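Local coordinates for mandelate racemase/muconate lactonizing enzyme/Enolase superfamily (Rhodobacter sphaeroides, PDB 2HZG), which belongs to the enolase superfamily, pairing an enolase-type N-terminal domain with a TIM-barrel-like C-terminal domain, at residues A[266-277]-A[293-304]. Residues are numbered along the deposited sequence; the frame is centred on the assembly and turned at random.
Sequences MDYGRIGFIQID and AAQARGITYVNH
Strands 273-276 and 300-303 of the barrel run parallel, 4.7 Å apart at closest approach, with the N-H groups of I274, V302, I276 and H304 bonding in turn to T300 O, I274 O, V302 O and I276 O. Helix 284-297 makes the beta-alpha-beta crossover between them, and its end packs against helix 259-268. There the guanidinium of R297 takes D267 side-on, NE to OD1 at 2.8 Å and NH1 to OD2 at 2.9 Å, with the two planes only 28° apart. On its far edge NH2 bonds A293 O, so its own helix helps fix the rotation of the group. Beside this salt bridge, M266 CB presses on I299 CD1 at a tight 3.5 Å, while SD lies against A294 and the bend at chi3 (-76°) turns CE toward A293 CB. Between helices and sheet, I274 CG2 is wedged among A294, I299 and Y301. The Y301 side chain crosses that of I276 at about a right angle, CE1 lying 3.6 Å from I276 CG1; a water links its hydroxyl to I276 O. On the barrel-interior face, F273 lies alongside T300, its CD1 3.7 Å from T300 CB. Where the strands open, one water bridges G272 O and T300 N. At their C-terminal ends D277 and H304 meet: OD2 receives ND1 at 2.7 Å on its anti side, in the plane of the imidazole. The other oxygen, OD1, makes a weak N-cap bond to G279 N. H304 also touches E254, a ligand of the sodium ion. Parallel strand pairing, with apolar packing on its helix side, thus runs from an ion pair between the helices to a histidine-carboxylate pair whose bond probably orients the imidazole beside the metal site.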
loop_
_atom_site.group_PDB
_atom_site.type_symbol
_atom_site.label_atom_id
_atom_site.label_comp_id
_atom_site.label_asym_id
_atom_site.label_seq_id
_atom_site.Cartn_x
_atom_site.Cartn_y
_atom_site.Cartn_z
ATOM N N MET A 266 5.777 -15.659 -3.433
ATOM C CA MET A 266 6.489 -16.960 -3.470
ATOM C C MET A 266 5.574 -18.143 -3.177
ATOM O O MET A 266 5.624 -19.154 -3.877
ATOM C CB MET A 266 7.681 -16.989 -2.530
ATOM C CG MET A 266 8.751 -15.978 -2.908
ATOM S SD MET A 266 10.213 -16.107 -1.861
ATOM C CE MET A 266 9.643 -15.323 -0.363
ATOM N N ASP A 267 4.730 -18.000 -2.158
ATOM C CA ASP A 267 3.882 -19.113 -1.730
ATOM C C ASP A 267 2.650 -19.379 -2.595
ATOM O O ASP A 267 2.276 -20.527 -2.741
ATOM C CB ASP A 267 3.499 -18.985 -0.255
ATOM C CG ASP A 267 4.678 -19.256 0.662
ATOM O OD1 ASP A 267 5.652 -19.896 0.216
ATOM O OD2 ASP A 267 4.657 -18.791 1.808
ATOM N N TYR A 268 2.027 -18.337 -3.148
ATOM C CA TYR A 268 0.826 -18.506 -3.958
ATOM C C TYR A 268 1.021 -18.185 -5.458
ATOM O O TYR A 268 0.230 -18.612 -6.291
ATOM C CB TYR A 268 -0.305 -17.663 -3.375
ATOM C CG TYR A 268 -0.578 -18.014 -1.922
ATOM C CD1 TYR A 268 -1.244 -19.193 -1.593
ATOM C CD2 TYR A 268 -0.152 -17.182 -0.885
ATOM C CE1 TYR A 268 -1.487 -19.543 -0.276
ATOM C CE2 TYR A 268 -0.394 -17.519 0.457
ATOM C CZ TYR A 268 -1.073 -18.709 0.739
ATOM O OH TYR A 268 -1.338 -19.088 2.038
ATOM N N GLY A 269 2.053 -17.414 -5.791
ATOM C CA GLY A 269 2.210 -16.917 -7.157
ATOM C C GLY A 269 2.959 -17.852 -8.066
ATOM O O GLY A 269 2.959 -17.656 -9.272
ATOM N N ARG A 270 3.633 -18.854 -7.493
ATOM C CA ARG A 270 4.389 -19.843 -8.287
ATOM C C ARG A 270 5.497 -19.159 -9.115
ATOM O O ARG A 270 5.797 -19.559 -10.247
ATOM C CB ARG A 270 3.442 -20.659 -9.204
ATOM C CG ARG A 270 2.418 -21.539 -8.479
ATOM C CD ARG A 270 1.646 -22.392 -9.504
ATOM N NE ARG A 270 2.543 -23.261 -10.283
ATOM C CZ ARG A 270 2.133 -24.171 -11.165
ATOM N NH1 ARG A 270 0.828 -24.343 -11.394
ATOM N NH2 ARG A 270 3.021 -24.913 -11.818
ATOM N N ILE A 271 6.087 -18.106 -8.557
ATOM C CA ILE A 271 7.225 -17.448 -9.199
ATOM C C ILE A 271 8.507 -18.264 -9.017
ATOM O O ILE A 271 8.684 -18.953 -8.006
ATOM C CB ILE A 271 7.460 -16.001 -8.689
ATOM C CG1 ILE A 271 7.467 -15.964 -7.147
ATOM C CG2 ILE A 271 6.424 -15.052 -9.290
ATOM C CD1 ILE A 271 8.342 -14.811 -6.557
ATOM N N GLY A 272 9.389 -18.167 -10.009
ATOM C CA GLY A 272 10.716 -18.745 -9.926
ATOM C C GLY A 272 11.779 -17.787 -9.434
ATOM O O GLY A 272 12.850 -18.226 -9.016
ATOM N N PHE A 273 11.497 -16.483 -9.487
ATOM C CA PHE A 273 12.450 -15.446 -9.080
ATOM C C PHE A 273 11.717 -14.408 -8.250
ATOM O O PHE A 273 10.728 -13.854 -8.703
ATOM C CB PHE A 273 13.102 -14.738 -10.305
ATOM C CG PHE A 273 13.882 -15.675 -11.204
ATOM C CD1 PHE A 273 15.264 -15.843 -11.029
ATOM C CD2 PHE A 273 13.235 -16.410 -12.198
ATOM C CE1 PHE A 273 15.993 -16.722 -11.852
ATOM C CE2 PHE A 273 13.949 -17.302 -13.025
ATOM C CZ PHE A 273 15.325 -17.456 -12.851
ATOM N N ILE A 274 12.208 -14.158 -7.042
ATOM C CA ILE A 274 11.684 -13.066 -6.212
ATOM C C ILE A 274 12.655 -11.891 -6.324
ATOM O O ILE A 274 13.869 -12.063 -6.228
ATOM C CB ILE A 274 11.418 -13.519 -4.732
ATOM C CG1 ILE A 274 10.724 -12.411 -3.907
ATOM C CG2 ILE A 274 12.726 -13.960 -4.020
ATOM C CD1 ILE A 274 9.229 -12.211 -4.199
ATOM N N GLN A 275 12.110 -10.709 -6.578
ATOM C CA GLN A 275 12.902 -9.540 -6.914
ATOM C C GLN A 275 12.493 -8.424 -5.990
ATOM O O GLN A 275 11.331 -8.012 -5.954
ATOM C CB GLN A 275 12.697 -9.128 -8.375
ATOM C CG GLN A 275 12.875 -10.281 -9.366
ATOM C CD GLN A 275 12.390 -9.937 -10.757
ATOM O OE1 GLN A 275 11.224 -9.573 -10.952
ATOM N NE2 GLN A 275 13.274 -10.068 -11.740
ATOM N N ILE A 276 13.458 -7.921 -5.238
ATOM C CA ILE A 276 13.135 -7.022 -4.135
ATOM C C ILE A 276 13.871 -5.699 -4.252
ATOM O O ILE A 276 15.073 -5.655 -4.481
ATOM C CB ILE A 276 13.449 -7.672 -2.759
ATOM C CG1 ILE A 276 12.654 -8.982 -2.580
ATOM C CG2 ILE A 276 13.265 -6.648 -1.612
ATOM C CD1 ILE A 276 11.135 -8.816 -2.503
ATOM N N ASP A 277 13.106 -4.625 -4.092
ATOM C CA ASP A 277 13.639 -3.290 -4.058
ATOM C C ASP A 277 13.734 -2.836 -2.601
ATOM O O ASP A 277 12.715 -2.625 -1.955
ATOM C CB ASP A 277 12.731 -2.343 -4.855
ATOM C CG ASP A 277 13.428 -1.055 -5.206
ATOM O OD1 ASP A 277 13.974 -0.411 -4.302
ATOM O OD2 ASP A 277 13.445 -0.662 -6.384
ATOM N N ALA A 293 13.670 -16.240 3.539
ATOM C CA ALA A 293 12.462 -16.986 3.173
ATOM C C ALA A 293 12.600 -17.615 1.782
ATOM O O ALA A 293 12.165 -18.739 1.564
ATOM C CB ALA A 293 11.200 -16.096 3.289
ATOM N N ALA A 294 13.229 -16.899 0.847
ATOM C CA ALA A 294 13.509 -17.438 -0.477
ATOM C C ALA A 294 14.472 -18.639 -0.383
ATOM O O ALA A 294 14.242 -19.675 -1.010
ATOM C CB ALA A 294 14.064 -16.334 -1.399
ATOM N N GLN A 295 15.535 -18.499 0.405
ATOM C CA GLN A 295 16.461 -19.609 0.672
ATOM C C GLN A 295 15.739 -20.843 1.204
ATOM O O GLN A 295 15.964 -21.952 0.712
ATOM C CB GLN A 295 17.545 -19.184 1.677
ATOM C CG GLN A 295 18.624 -18.286 1.087
ATOM C CD GLN A 295 19.573 -19.042 0.176
ATOM O OE1 GLN A 295 20.471 -19.726 0.647
ATOM N NE2 GLN A 295 19.369 -18.931 -1.133
ATOM N N ALA A 296 14.868 -20.658 2.197
ATOM C CA ALA A 296 14.082 -21.775 2.742
ATOM C C ALA A 296 13.240 -22.483 1.661
ATOM O O ALA A 296 13.022 -23.706 1.734
ATOM C CB ALA A 296 13.204 -21.299 3.855
ATOM N N ARG A 297 12.801 -21.712 0.655
ATOM C CA ARG A 297 11.960 -22.193 -0.439
ATOM C C ARG A 297 12.712 -22.622 -1.688
ATOM O O ARG A 297 12.112 -23.176 -2.606
ATOM C CB ARG A 297 10.967 -21.105 -0.839
ATOM C CG ARG A 297 9.809 -20.955 0.101
ATOM C CD ARG A 297 9.352 -19.506 0.149
ATOM N NE ARG A 297 8.226 -19.340 1.071
ATOM C CZ ARG A 297 8.335 -19.181 2.384
ATOM N NH1 ARG A 297 7.234 -19.081 3.107
ATOM N NH2 ARG A 297 9.524 -19.144 2.982
ATOM N N GLY A 298 14.005 -22.327 -1.761
ATOM C CA GLY A 298 14.780 -22.669 -2.941
ATOM C C GLY A 298 14.404 -21.800 -4.128
ATOM O O GLY A 298 14.553 -22.208 -5.283
ATOM N N ILE A 299 13.906 -20.600 -3.832
ATOM C CA ILE A 299 13.588 -19.601 -4.852
ATOM C C ILE A 299 14.755 -18.616 -4.994
ATOM O O ILE A 299 15.246 -18.079 -4.010
ATOM C CB ILE A 299 12.242 -18.871 -4.535
ATOM C CG1 ILE A 299 11.081 -19.891 -4.560
ATOM C CG2 ILE A 299 11.985 -17.702 -5.533
ATOM C CD1 ILE A 299 9.765 -19.383 -4.001
ATOM N N THR A 300 15.193 -18.392 -6.227
ATOM C CA THR A 300 16.242 -17.422 -6.519
ATOM C C THR A 300 15.822 -15.994 -6.161
ATOM O O THR A 300 14.773 -15.512 -6.585
ATOM C CB THR A 300 16.663 -17.467 -7.992
ATOM O OG1 THR A 300 17.042 -18.802 -8.340
ATOM C CG2 THR A 300 17.867 -16.495 -8.257
ATOM N N TYR A 301 16.664 -15.336 -5.367
ATOM C CA TYR A 301 16.478 -13.945 -4.987
ATOM C C TYR A 301 17.322 -13.046 -5.904
ATOM O O TYR A 301 18.462 -13.361 -6.203
ATOM C CB TYR A 301 16.892 -13.765 -3.520
ATOM C CG TYR A 301 16.711 -12.381 -2.966
ATOM C CD1 TYR A 301 15.670 -12.098 -2.066
ATOM C CD2 TYR A 301 17.629 -11.358 -3.273
ATOM C CE1 TYR A 301 15.520 -10.812 -1.527
ATOM C CE2 TYR A 301 17.482 -10.072 -2.748
ATOM C CZ TYR A 301 16.429 -9.813 -1.881
ATOM O OH TYR A 301 16.296 -8.561 -1.364
ATOM N N VAL A 302 16.733 -11.938 -6.353
ATOM C CA VAL A 302 17.431 -10.966 -7.178
ATOM C C VAL A 302 17.034 -9.606 -6.648
ATOM O O VAL A 302 15.910 -9.422 -6.185
ATOM C CB VAL A 302 17.050 -11.055 -8.712
ATOM C CG1 VAL A 302 18.114 -10.358 -9.575
ATOM C CG2 VAL A 302 16.855 -12.513 -9.202
ATOM N N ASN A 303 17.955 -8.653 -6.696
ATOM C CA ASN A 303 17.576 -7.269 -6.471
ATOM C C ASN A 303 16.689 -6.744 -7.605
ATOM O O ASN A 303 16.808 -7.190 -8.763
ATOM C CB ASN A 303 18.814 -6.378 -6.348
ATOM C CG ASN A 303 19.629 -6.345 -7.621
ATOM O OD1 ASN A 303 19.944 -7.384 -8.189
ATOM N ND2 ASN A 303 19.949 -5.157 -8.089
ATOM N N HIS A 304 15.789 -5.825 -7.259
ATOM C CA HIS A 304 15.241 -4.909 -8.240
ATOM C C HIS A 304 15.943 -3.569 -8.060
ATOM O O HIS A 304 15.846 -2.958 -6.998
ATOM C CB HIS A 304 13.722 -4.694 -8.100
ATOM C CG HIS A 304 13.221 -3.581 -8.964
ATOM N ND1 HIS A 304 13.132 -2.277 -8.527
ATOM C CD2 HIS A 304 12.864 -3.562 -10.271
ATOM C CE1 HIS A 304 12.720 -1.505 -9.515
ATOM N NE2 HIS A 304 12.547 -2.262 -10.584
HETATM O O HOH W 1 14.110 -20.377 -8.234
HETATM O O HOH W 2 17.265 -6.600 -2.771
#